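Local structure of PA0833-PD protein (Pseudomonas aeruginosa PAO1, 6JFW) at residues E6-R11 with K60-N65; R10-G15 with L52-N57; E19-R22 with I27-I30; P117-S122 with A128-V133. The protein probably binds peptidoglycan through this OmpA C-like periplasmic domain, and so probably helps link the outer membrane to the cell wall. All coordinates share one frame; numbering follows the deposited sequence.

Contact 1 of 4, residues E6-R11 with K60-N65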
loop_
_atom_site.group_PDB
_atom_site.type_symbol
_atom_site.label_atom_id
_atom_site.label_comp_id
_atom_site.label_asym_id
_atom_site.label_seq_id
_atom_site.Cartn_x
_atom_site.Cartn_y
_atom_site.Cartn_z
ATOM N N GLU A 6 10.239 11.662 -1.944
ATOM C CA GLU A 6 10.393 10.546 -2.873
ATOM C C GLU A 6 11.779 9.927 -2.758
ATOM O O GLU A 6 11.921 8.698 -2.715
ATOM C CB GLU A 6 10.136 10.994 -4.314
ATOM C CG GLU A 6 10.111 9.812 -5.280
ATOM C CD GLU A 6 10.318 10.201 -6.732
ATOM O OE1 GLU A 6 10.198 11.399 -7.060
ATOM O OE2 GLU A 6 10.606 9.297 -7.546
ATOM N N ALA A 7 12.818 10.763 -2.704
ATOM C CA ALA A 7 14.175 10.243 -2.581
ATOM C C ALA A 7 14.386 9.563 -1.236
ATOM O O ALA A 7 15.074 8.538 -1.152
ATOM C CB ALA A 7 15.190 11.368 -2.780
ATOM N N GLU A 8 13.805 10.118 -0.172
ATOM C CA GLU A 8 13.898 9.473 1.133
ATOM C C GLU A 8 13.170 8.136 1.140
ATOM O O GLU A 8 13.642 7.166 1.744
ATOM C CB GLU A 8 13.340 10.398 2.209
ATOM C CG GLU A 8 14.363 11.325 2.823
ATOM C CD GLU A 8 13.722 12.465 3.577
ATOM O OE1 GLU A 8 14.078 13.630 3.306
ATOM O OE2 GLU A 8 12.850 12.204 4.431
ATOM N N LEU A 9 12.020 8.063 0.468
ATOM C CA LEU A 9 11.280 6.808 0.412
ATOM C C LEU A 9 12.029 5.755 -0.394
ATOM O O LEU A 9 12.083 4.586 0.006
ATOM C CB LEU A 9 9.887 7.048 -0.166
ATOM C CG LEU A 9 8.928 7.690 0.835
ATOM C CD1 LEU A 9 7.653 8.161 0.159
ATOM C CD2 LEU A 9 8.617 6.704 1.947
ATOM N N ARG A 10 12.616 6.147 -1.528
ATOM C CA ARG A 10 13.374 5.191 -2.330
ATOM C C ARG A 10 14.519 4.587 -1.531
ATOM O O ARG A 10 14.782 3.382 -1.624
ATOM C CB ARG A 10 13.904 5.861 -3.598
ATOM C CG ARG A 10 12.848 6.000 -4.665
ATOM C CD ARG A 10 13.394 6.508 -5.985
ATOM N NE ARG A 10 12.287 6.934 -6.833
ATOM C CZ ARG A 10 11.493 6.103 -7.499
ATOM N NH1 ARG A 10 11.693 4.791 -7.435
ATOM N NH2 ARG A 10 10.498 6.582 -8.230
ATOM N N ARG A 11 15.204 5.404 -0.731
ATOM C CA ARG A 11 16.297 4.887 0.083
ATOM C C ARG A 11 15.786 3.898 1.124
ATOM O O ARG A 11 16.314 2.788 1.252
ATOM C CB ARG A 11 17.043 6.041 0.751
ATOM C CG ARG A 11 18.357 5.622 1.376
ATOM C CD ARG A 11 19.448 6.642 1.115
ATOM N NE ARG A 11 20.746 6.165 1.583
ATOM C CZ ARG A 11 21.800 5.966 0.798
ATOM N NH1 ARG A 11 21.722 6.216 -0.502
ATOM N NH2 ARG A 11 22.937 5.524 1.317
ATOM N N LYS A 60 4.812 10.987 8.910
ATOM C CA LYS A 60 4.772 11.940 10.014
ATOM C C LYS A 60 5.648 13.153 9.742
ATOM O O LYS A 60 5.312 14.267 10.161
ATOM C CB LYS A 60 5.216 11.267 11.311
ATOM C CG LYS A 60 4.104 10.556 12.047
ATOM C CD LYS A 60 4.377 10.519 13.543
ATOM C CE LYS A 60 5.472 9.522 13.874
ATOM N NZ LYS A 60 5.429 8.356 12.945
ATOM N N GLN A 61 6.767 12.954 9.054
ATOM C CA GLN A 61 7.698 14.043 8.792
ATOM C C GLN A 61 7.205 14.943 7.665
ATOM O O GLN A 61 7.329 16.170 7.747
ATOM C CB GLN A 61 9.069 13.460 8.462
ATOM C CG GLN A 61 10.203 14.448 8.452
ATOM C CD GLN A 61 11.465 13.831 7.895
ATOM O OE1 GLN A 61 11.717 13.890 6.694
ATOM N NE2 GLN A 61 12.255 13.213 8.763
ATOM N N TYR A 62 6.638 14.356 6.612
ATOM C CA TYR A 62 6.140 15.109 5.459
ATOM C C TYR A 62 4.629 15.250 5.600
ATOM O O TYR A 62 3.860 14.387 5.178
ATOM C CB TYR A 62 6.541 14.428 4.162
ATOM C CG TYR A 62 8.022 14.502 3.981
ATOM C CD1 TYR A 62 8.626 15.696 3.628
ATOM C CD2 TYR A 62 8.825 13.400 4.221
ATOM C CE1 TYR A 62 9.982 15.787 3.486
ATOM C CE2 TYR A 62 10.185 13.479 4.075
ATOM C CZ TYR A 62 10.760 14.679 3.709
ATOM O OH TYR A 62 12.118 14.792 3.559
ATOM N N ASN A 63 4.215 16.369 6.180
ATOM C CA ASN A 63 2.840 16.548 6.621
ATOM C C ASN A 63 1.916 17.103 5.545
ATOM O O ASN A 63 0.699 17.132 5.759
ATOM C CB ASN A 63 2.813 17.465 7.853
ATOM C CG ASN A 63 3.471 18.811 7.600
ATOM O OD1 ASN A 63 4.596 19.059 8.032
ATOM N ND2 ASN A 63 2.761 19.692 6.912
ATOM N N GLN A 64 2.439 17.514 4.394
ATOM C CA GLN A 64 1.641 18.243 3.405
ATOM C C GLN A 64 1.143 17.343 2.279
ATOM O O GLN A 64 1.217 17.707 1.106
ATOM C CB GLN A 64 2.440 19.409 2.840
ATOM C CG GLN A 64 2.911 20.393 3.883
ATOM C CD GLN A 64 2.597 21.828 3.517
ATOM O OE1 GLN A 64 2.558 22.181 2.345
ATOM N NE2 GLN A 64 2.362 22.657 4.521
ATOM N N ASN A 65 0.624 16.164 2.611
ATOM C CA ASN A 65 -0.082 15.366 1.620
ATOM C C ASN A 65 -1.133 14.518 2.320
ATOM O O ASN A 65 -1.076 14.297 3.532
ATOM C CB ASN A 65 0.873 14.489 0.792
ATOM C CG ASN A 65 1.836 13.681 1.642
ATOM O OD1 ASN A 65 1.452 13.073 2.640
ATOM N ND2 ASN A 65 3.100 13.660 1.234
#
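The side chain of Glu8 projects from helix 3-12 toward Tyr62 and runs extended beyond CG (chi2 164°). Tyr62 sets its CG anti to its own carbonyl carbon (chi1 -67°), which sends the ring out to meet it. The carboxylate arrives at the ring edge, near the ring plane, on the side of CE2 and the hydroxyl. In the model Glu8 OE2 lies 3.0 Å from Tyr62 CE2, and the two flat groups are turned 44° apart. The fit of Glu8 OE1 against the Tyr62 hydroxyl is too tight, so the exact placing of the whole carboxylate against the ring is doubtful. The polar ends have a partner in common: Lys4 makes a salt bridge to Glu8 OE1 and a hydrogen bond with Tyr62 OH. Within the helix, one turn apart, Arg10 NH2 makes a salt bridge to Glu6 OE2 (2.8 Å). The contact is a small surface one. It joins helix 3-12 to the end of helix 49-61, where Tyr62 is the first residue to leave helical geometry. Beside it Leu9 packs inward on Leu55, Ser58 and Leu137, the last from strand 132-139.

Contact 2 of 4, residues R10-G15 with L52-N57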
loop_
_atom_site.group_PDB
_atom_site.type_symbol
_atom_site.label_atom_id
_atom_site.label_comp_id
_atom_site.label_asym_id
_atom_site.label_seq_id
_atom_site.Cartn_x
_atom_site.Cartn_y
_atom_site.Cartn_z
ATOM N N ARG A 10 12.616 6.147 -1.528
ATOM C CA ARG A 10 13.374 5.191 -2.330
ATOM C C ARG A 10 14.519 4.587 -1.531
ATOM O O ARG A 10 14.782 3.382 -1.624
ATOM C CB ARG A 10 13.904 5.861 -3.598
ATOM C CG ARG A 10 12.848 6.000 -4.665
ATOM C CD ARG A 10 13.394 6.508 -5.985
ATOM N NE ARG A 10 12.287 6.934 -6.833
ATOM C CZ ARG A 10 11.493 6.103 -7.499
ATOM N NH1 ARG A 10 11.693 4.791 -7.435
ATOM N NH2 ARG A 10 10.498 6.582 -8.230
ATOM N N ARG A 11 15.204 5.404 -0.731
ATOM C CA ARG A 11 16.297 4.887 0.083
ATOM C C ARG A 11 15.786 3.898 1.124
ATOM O O ARG A 11 16.314 2.788 1.252
ATOM C CB ARG A 11 17.043 6.041 0.751
ATOM C CG ARG A 11 18.357 5.622 1.376
ATOM C CD ARG A 11 19.448 6.642 1.115
ATOM N NE ARG A 11 20.746 6.165 1.583
ATOM C CZ ARG A 11 21.800 5.966 0.798
ATOM N NH1 ARG A 11 21.722 6.216 -0.502
ATOM N NH2 ARG A 11 22.937 5.524 1.317
ATOM N N GLN A 12 14.744 4.280 1.869
ATOM C CA GLN A 12 14.236 3.420 2.935
ATOM C C GLN A 12 13.657 2.117 2.400
ATOM O O GLN A 12 13.756 1.080 3.065
ATOM C CB GLN A 12 13.169 4.151 3.745
ATOM C CG GLN A 12 13.674 5.277 4.618
ATOM C CD GLN A 12 12.533 6.038 5.258
ATOM O OE1 GLN A 12 11.582 6.428 4.582
ATOM N NE2 GLN A 12 12.611 6.235 6.568
ATOM N N MET A 13 13.035 2.146 1.225
ATOM C CA MET A 13 12.380 0.959 0.690
ATOM C C MET A 13 13.319 0.069 -0.112
ATOM O O MET A 13 12.876 -0.965 -0.624
ATOM C CB MET A 13 11.180 1.358 -0.176
ATOM C CG MET A 13 10.020 1.974 0.601
ATOM S SD MET A 13 9.385 0.926 1.931
ATOM C CE MET A 13 9.933 1.831 3.377
ATOM N N GLU A 14 14.591 0.445 -0.234
ATOM C CA GLU A 14 15.576 -0.391 -0.910
ATOM C C GLU A 14 15.561 -1.804 -0.343
ATOM O O GLU A 14 15.629 -2.001 0.875
ATOM C CB GLU A 14 16.969 0.231 -0.760
ATOM C CG GLU A 14 18.097 -0.520 -1.464
ATOM C CD GLU A 14 19.325 0.340 -1.658
ATOM O OE1 GLU A 14 20.066 0.115 -2.638
ATOM O OE2 GLU A 14 19.535 1.249 -0.831
ATOM N N GLY A 15 15.438 -2.789 -1.229
ATOM C CA GLY A 15 15.521 -4.184 -0.848
ATOM C C GLY A 15 14.339 -4.742 -0.084
ATOM O O GLY A 15 14.396 -5.904 0.333
ATOM N N LEU A 52 7.149 -0.821 7.387
ATOM C CA LEU A 52 6.008 0.019 7.741
ATOM C C LEU A 52 6.388 1.062 8.784
ATOM O O LEU A 52 5.896 2.196 8.741
ATOM C CB LEU A 52 4.853 -0.844 8.244
ATOM C CG LEU A 52 4.017 -1.511 7.154
ATOM C CD1 LEU A 52 3.003 -2.473 7.753
ATOM C CD2 LEU A 52 3.330 -0.463 6.290
ATOM N N ASN A 53 7.251 0.694 9.737
ATOM C CA ASN A 53 7.750 1.672 10.699
ATOM C C ASN A 53 8.425 2.839 9.992
ATOM O O ASN A 53 8.207 4.003 10.349
ATOM C CB ASN A 53 8.732 1.016 11.671
ATOM C CG ASN A 53 8.063 0.053 12.628
ATOM O OD1 ASN A 53 6.843 0.058 12.786
ATOM N ND2 ASN A 53 8.868 -0.776 13.284
ATOM N N ASN A 54 9.251 2.543 8.987
ATOM C CA ASN A 54 9.919 3.601 8.235
ATOM C C ASN A 54 8.915 4.451 7.469
ATOM O O ASN A 54 9.044 5.681 7.416
ATOM C CB ASN A 54 10.949 2.997 7.282
ATOM C CG ASN A 54 12.258 2.676 7.970
ATOM O OD1 ASN A 54 12.972 3.574 8.415
ATOM N ND2 ASN A 54 12.584 1.392 8.058
ATOM N N LEU A 55 7.909 3.814 6.863
ATOM C CA LEU A 55 6.875 4.562 6.155
ATOM C C LEU A 55 6.147 5.519 7.090
ATOM O O LEU A 55 5.904 6.678 6.736
ATOM C CB LEU A 55 5.882 3.600 5.503
ATOM C CG LEU A 55 6.296 2.960 4.179
ATOM C CD1 LEU A 55 5.202 2.039 3.661
ATOM C CD2 LEU A 55 6.611 4.035 3.162
ATOM N N ALA A 56 5.790 5.048 8.289
ATOM C CA ALA A 56 5.085 5.904 9.237
ATOM C C ALA A 56 5.920 7.119 9.615
ATOM O O ALA A 56 5.392 8.230 9.741
ATOM C CB ALA A 56 4.705 5.103 10.484
ATOM N N ASN A 57 7.231 6.930 9.796
ATOM C CA ASN A 57 8.099 8.057 10.122
ATOM C C ASN A 57 8.143 9.064 8.981
ATOM O O ASN A 57 8.134 10.279 9.215
ATOM C CB ASN A 57 9.504 7.560 10.459
ATOM C CG ASN A 57 9.552 6.792 11.763
ATOM O OD1 ASN A 57 8.671 6.933 12.610
ATOM N ND2 ASN A 57 10.585 5.975 11.932
#
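Met13 and Leu55 meet with their side chains at about a right angle. The methionine methyl does the touching. Met13 CE sits 3.9 Å from Leu55 CG and 4.0 Å from Leu55 CD2. Two bends in the methionine chain, chi2 -56° and chi3 110°, swing the methyl toward helix 49-61. The same methyl also approaches the foot of Asn54, with Met13 CE 4.2 Å from Asn54 CB. Gln12 reaches Asn54 quite differently. Its chain is extended, and its amide plane is turned 65° from that of asparagine. Gln12 NE2 comes to 3.3 Å from Asn54 OD1. These two residues are also the nearest CA pair, with 6.8 Å between Gln12 CA and Asn54 CA. Asn54 ND2 has a weak hydrogen bond to Ala50 O, one turn back in its own helix. Past helix 3-12 the chain turns, and Met13 O is hydrogen-bonded to Thr16 OG1. Met13 also rests on Val18. The chemistry is therefore mixed: an apolar touch between buried Met13 and Leu55 is combined with two partly exposed amides at the margin, and no clear hydrogen bond spans the contact.

Contact 3 of 4, residues E19-R22 with I27-I30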
loop_
_atom_site.group_PDB
_atom_site.type_symbol
_atom_site.label_atom_id
_atom_site.label_comp_id
_atom_site.label_asym_id
_atom_site.label_seq_id
_atom_site.Cartn_x
_atom_site.Cartn_y
_atom_site.Cartn_z
ATOM N N GLU A 19 7.728 -1.069 -4.171
ATOM C CA GLU A 19 8.069 -0.216 -5.299
ATOM C C GLU A 19 7.564 1.201 -5.066
ATOM O O GLU A 19 6.472 1.411 -4.535
ATOM C CB GLU A 19 7.488 -0.755 -6.606
ATOM C CG GLU A 19 7.585 -2.248 -6.768
ATOM C CD GLU A 19 6.660 -2.749 -7.838
ATOM O OE1 GLU A 19 6.480 -3.978 -7.939
ATOM O OE2 GLU A 19 6.116 -1.903 -8.579
ATOM N N VAL A 20 8.375 2.167 -5.482
ATOM C CA VAL A 20 8.069 3.584 -5.355
ATOM C C VAL A 20 7.902 4.135 -6.761
ATOM O O VAL A 20 8.818 4.032 -7.585
ATOM C CB VAL A 20 9.178 4.332 -4.600
ATOM C CG1 VAL A 20 8.823 5.798 -4.441
ATOM C CG2 VAL A 20 9.433 3.674 -3.250
ATOM N N GLN A 21 6.737 4.711 -7.040
ATOM C CA GLN A 21 6.446 5.264 -8.355
ATOM C C GLN A 21 6.143 6.748 -8.249
ATOM O O GLN A 21 5.300 7.164 -7.447
ATOM C CB GLN A 21 5.272 4.547 -9.021
ATOM C CG GLN A 21 5.448 3.054 -9.123
ATOM C CD GLN A 21 4.442 2.424 -10.059
ATOM O OE1 GLN A 21 3.418 3.025 -10.387
ATOM N NE2 GLN A 21 4.729 1.207 -10.502
ATOM N N ARG A 22 6.847 7.533 -9.055
ATOM C CA ARG A 22 6.488 8.919 -9.307
ATOM C C ARG A 22 5.361 8.948 -10.333
ATOM O O ARG A 22 5.503 8.400 -11.431
ATOM C CB ARG A 22 7.699 9.691 -9.817
ATOM C CG ARG A 22 7.344 10.962 -10.546
ATOM C CD ARG A 22 6.770 11.952 -9.571
ATOM N NE ARG A 22 7.650 12.084 -8.422
ATOM C CZ ARG A 22 7.420 12.890 -7.396
ATOM N NH1 ARG A 22 8.282 12.945 -6.394
ATOM N NH2 ARG A 22 6.327 13.640 -7.373
ATOM N N ILE A 27 3.060 10.482 -5.337
ATOM C CA ILE A 27 3.948 9.355 -5.084
ATOM C C ILE A 27 3.078 8.152 -4.756
ATOM O O ILE A 27 2.171 8.246 -3.921
ATOM C CB ILE A 27 4.929 9.646 -3.934
ATOM C CG1 ILE A 27 5.752 10.901 -4.230
ATOM C CG2 ILE A 27 5.836 8.445 -3.687
ATOM C CD1 ILE A 27 6.664 11.309 -3.090
ATOM N N LYS A 28 3.345 7.028 -5.413
ATOM C CA LYS A 28 2.612 5.791 -5.177
ATOM C C LYS A 28 3.575 4.711 -4.709
ATOM O O LYS A 28 4.634 4.512 -5.314
ATOM C CB LYS A 28 1.878 5.327 -6.436
ATOM C CG LYS A 28 1.193 3.980 -6.278
ATOM C CD LYS A 28 0.728 3.442 -7.616
ATOM C CE LYS A 28 -0.455 4.221 -8.152
ATOM N NZ LYS A 28 -0.768 3.818 -9.549
ATOM N N LEU A 29 3.204 4.018 -3.638
ATOM C CA LEU A 29 3.976 2.906 -3.100
ATOM C C LEU A 29 3.201 1.617 -3.336
ATOM O O LEU A 29 2.073 1.472 -2.853
ATOM C CB LEU A 29 4.251 3.111 -1.610
ATOM C CG LEU A 29 4.856 4.474 -1.265
ATOM C CD1 LEU A 29 4.681 4.793 0.207
ATOM C CD2 LEU A 29 6.323 4.509 -1.647
ATOM N N ILE A 30 3.798 0.694 -4.086
ATOM C CA ILE A 30 3.209 -0.616 -4.345
ATOM C C ILE A 30 3.770 -1.596 -3.328
ATOM O O ILE A 30 4.982 -1.838 -3.293
ATOM C CB ILE A 30 3.501 -1.106 -5.771
ATOM C CG1 ILE A 30 3.110 -0.054 -6.807
ATOM C CG2 ILE A 30 2.768 -2.424 -6.027
ATOM C CD1 ILE A 30 1.640 0.112 -6.966
#
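Val20 packs against Leu29, its partner in a non-hydrogen-bonded pair of the antiparallel hairpin. Starting at the branch point, Val20 CB is 4.1 Å from Leu29 CD2. Val20 CG1, anti to the backbone N (chi1 -178°), touches two neighbours: it is 4.0 Å from Leu29 CD2 and 4.1 Å from Ile27 CG2. Val20 CG2 makes the tightest touch, 3.6 Å from Leu29 CD2. All three side chains lie side by side and point the same way. On this face the Arg22 chain bends back so that Ile27 CG1 sits 3.8 Å above one face of the Arg22 guanidinium, toward its rim. The charged end is held by a salt bridge from Arg22 NH1 to Glu6 and a hydrogen bond to Ser2. On the other face Gln21 runs alongside Lys28, and the carboxylate of Glu19 reaches over Ile30. The strands are antiparallel, with 157° between their N-to-C directions. Lys28 N donates to Gln21 O at 2.8 Å and 174°, and Gln21 N to Lys28 O at 2.7 Å. Glu19 and Ile30 form a second such pair. Strand 26-32 continues the sheet to strand 132-139, while strand 19-23 is one of its two edge strands within the chain. The chemistry implies a two-faced hairpin: a largely apolar face (Val20, Ile27, Leu29), bordered by Arg22, toward the helices, and a more polar opposite face with Ile30 among Glu19, Gln21 and Lys28.

Contact 4 of 4, residues P117-S122 with A128-V133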
loop_
_atom_site.group_PDB
_atom_site.type_symbol
_atom_site.label_atom_id
_atom_site.label_comp_id
_atom_site.label_asym_id
_atom_site.label_seq_id
_atom_site.Cartn_x
_atom_site.Cartn_y
_atom_site.Cartn_z
ATOM N N PRO A 117 -6.165 -3.921 -12.522
ATOM C CA PRO A 117 -5.030 -4.850 -12.439
ATOM C C PRO A 117 -3.783 -4.207 -13.027
ATOM O O PRO A 117 -3.853 -3.455 -14.001
ATOM C CB PRO A 117 -5.491 -6.061 -13.264
ATOM C CG PRO A 117 -6.592 -5.560 -14.122
ATOM C CD PRO A 117 -7.249 -4.449 -13.369
ATOM N N ILE A 118 -2.633 -4.477 -12.402
ATOM C CA ILE A 118 -1.367 -4.013 -12.965
ATOM C C ILE A 118 -0.711 -5.072 -13.835
ATOM O O ILE A 118 0.315 -4.788 -14.474
ATOM C CB ILE A 118 -0.367 -3.565 -11.878
ATOM C CG1 ILE A 118 -0.107 -4.687 -10.870
ATOM C CG2 ILE A 118 -0.859 -2.302 -11.184
ATOM C CD1 ILE A 118 1.133 -4.461 -10.021
ATOM N N ALA A 119 -1.269 -6.278 -13.886
ATOM C CA ALA A 119 -0.736 -7.356 -14.703
ATOM C C ALA A 119 -1.893 -8.257 -15.108
ATOM O O ALA A 119 -3.030 -8.079 -14.664
ATOM C CB ALA A 119 0.349 -8.140 -13.958
ATOM N N SER A 120 -1.597 -9.236 -15.957
ATOM C CA SER A 120 -2.645 -10.094 -16.492
ATOM C C SER A 120 -3.116 -11.091 -15.444
ATOM O O SER A 120 -2.305 -11.751 -14.788
ATOM C CB SER A 120 -2.156 -10.841 -17.730
ATOM O OG SER A 120 -3.200 -11.629 -18.275
ATOM N N ASN A 121 -4.433 -11.205 -15.301
ATOM C CA ASN A 121 -5.032 -12.213 -14.440
ATOM C C ASN A 121 -5.033 -13.601 -15.068
ATOM O O ASN A 121 -5.541 -14.543 -14.451
ATOM C CB ASN A 121 -6.461 -11.795 -14.078
ATOM C CG ASN A 121 -6.495 -10.722 -13.008
ATOM O OD1 ASN A 121 -5.968 -10.910 -11.913
ATOM N ND2 ASN A 121 -7.100 -9.583 -13.325
ATOM N N SER A 122 -4.468 -13.751 -16.269
ATOM C CA SER A 122 -4.412 -15.039 -16.947
ATOM C C SER A 122 -3.213 -15.885 -16.542
ATOM O O SER A 122 -3.200 -17.089 -16.825
ATOM C CB SER A 122 -4.389 -14.838 -18.467
ATOM O OG SER A 122 -5.592 -14.249 -18.926
ATOM N N ALA A 128 -0.607 -12.806 -8.945
ATOM C CA ALA A 128 0.093 -12.497 -7.702
ATOM C C ALA A 128 0.483 -11.026 -7.636
ATOM O O ALA A 128 0.443 -10.414 -6.562
ATOM C CB ALA A 128 1.327 -13.388 -7.558
ATOM N N GLN A 129 0.865 -10.440 -8.774
ATOM C CA GLN A 129 1.206 -9.022 -8.794
ATOM C C GLN A 129 -0.003 -8.147 -8.503
ATOM O O GLN A 129 0.144 -7.062 -7.929
ATOM C CB GLN A 129 1.800 -8.640 -10.146
ATOM C CG GLN A 129 3.194 -9.163 -10.394
ATOM C CD GLN A 129 3.645 -8.904 -11.813
ATOM O OE1 GLN A 129 3.710 -9.819 -12.633
ATOM N NE2 GLN A 129 3.948 -7.651 -12.118
ATOM N N ASN A 130 -1.197 -8.592 -8.898
ATOM C CA ASN A 130 -2.386 -7.775 -8.697
ATOM C C ASN A 130 -2.817 -7.759 -7.236
ATOM O O ASN A 130 -3.441 -6.790 -6.789
ATOM C CB ASN A 130 -3.514 -8.273 -9.597
ATOM C CG ASN A 130 -3.234 -8.016 -11.065
ATOM O OD1 ASN A 130 -2.542 -7.060 -11.414
ATOM N ND2 ASN A 130 -3.766 -8.870 -11.932
ATOM N N ARG A 131 -2.495 -8.807 -6.482
ATOM C CA ARG A 131 -2.734 -8.817 -5.041
ATOM C C ARG A 131 -1.711 -7.908 -4.379
ATOM O O ARG A 131 -0.546 -8.275 -4.214
ATOM C CB ARG A 131 -2.649 -10.233 -4.489
ATOM C CG ARG A 131 -3.774 -11.138 -4.937
ATOM C CD ARG A 131 -3.747 -12.440 -4.164
ATOM N NE ARG A 131 -2.525 -13.192 -4.424
ATOM C CZ ARG A 131 -2.410 -14.121 -5.366
ATOM N NH1 ARG A 131 -1.259 -14.759 -5.536
ATOM N NH2 ARG A 131 -3.447 -14.415 -6.137
ATOM N N ARG A 132 -2.146 -6.713 -3.992
ATOM C CA ARG A 132 -1.229 -5.695 -3.509
ATOM C C ARG A 132 -2.018 -4.655 -2.734
ATOM O O ARG A 132 -3.245 -4.572 -2.837
ATOM C CB ARG A 132 -0.483 -5.029 -4.669
ATOM C CG ARG A 132 -1.354 -4.033 -5.427
ATOM C CD ARG A 132 -1.138 -4.094 -6.929
ATOM N NE ARG A 132 -1.833 -3.004 -7.611
ATOM C CZ ARG A 132 -2.950 -3.147 -8.318
ATOM N NH1 ARG A 132 -3.509 -4.342 -8.453
ATOM N NH2 ARG A 132 -3.507 -2.091 -8.897
ATOM N N VAL A 133 -1.292 -3.857 -1.958
ATOM C CA VAL A 133 -1.824 -2.649 -1.341
ATOM C C VAL A 133 -1.023 -1.474 -1.880
ATOM O O VAL A 133 0.209 -1.541 -1.960
ATOM C CB VAL A 133 -1.761 -2.706 0.195
ATOM C CG1 VAL A 133 -1.981 -1.323 0.790
ATOM C CG2 VAL A 133 -2.801 -3.677 0.729
#
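Pro117 begins the contact, with its CB 3.6 Å from Asn130 ND2. Ile118 comes next and works in two ways. Its backbone N makes a weak hydrogen bond to Asn130 OD1 (2.8 Å). In its side chain, chi1 of 56° leaves CG2 anti to the carbonyl carbon and over one face of the Arg132 guanidinium, 3.4 Å above the plane. That guanidinium has further partners in Glu134, Gln116 O and the ring of Tyr72. Ala119 meets the Asn130 amide through both its backbone N and its backbone O. Ala119 N donates to Asn130 OD1 at 2.9 Å, in the carbonyl plane and on a lone pair. Asn130 ND2 donates back to Ala119 O at 2.9 Å and 164°, though from well above that carbonyl's plane. The methyl of Ala119 packs on Gln129. Ser120 forms an ST turn with Ser122 N. Asn121 OD1 accepts a weak bond from Asn130 ND2 (3.0 Å). Nearby, Arg131 makes a salt bridge to Asp74, which is probably part of the peptidoglycan pocket, as in OmpA C-like relatives. The buried Asn130 amide thus bonds to four loop atoms, two of them weakly, and together with the packing of Ile118 and Ala119 holds the loop on helix 124-130.

From the N terminus, helix 3-12 supplies the first side of both contact 1 and contact 2, which share Arg10 and Arg11. Contact 3 closes first, as the short hairpin of strands 19-23 and 26-32. It lies within the longer loops that contacts 2 and 1 complete when helix 49-61 returns beside helix 3-12. The three touch one another: Leu55 meets both Leu9 and Leu29, and Glu6 is bridged to Arg22. Together they tie the two helices to the outer edge of the sheet. Contact 4 follows in series, a short local loop on helix 124-130. Its centre is about 26 Å from that of contact 1, but strand 132-139 runs beside strand 26-32 and connects it with contact 3.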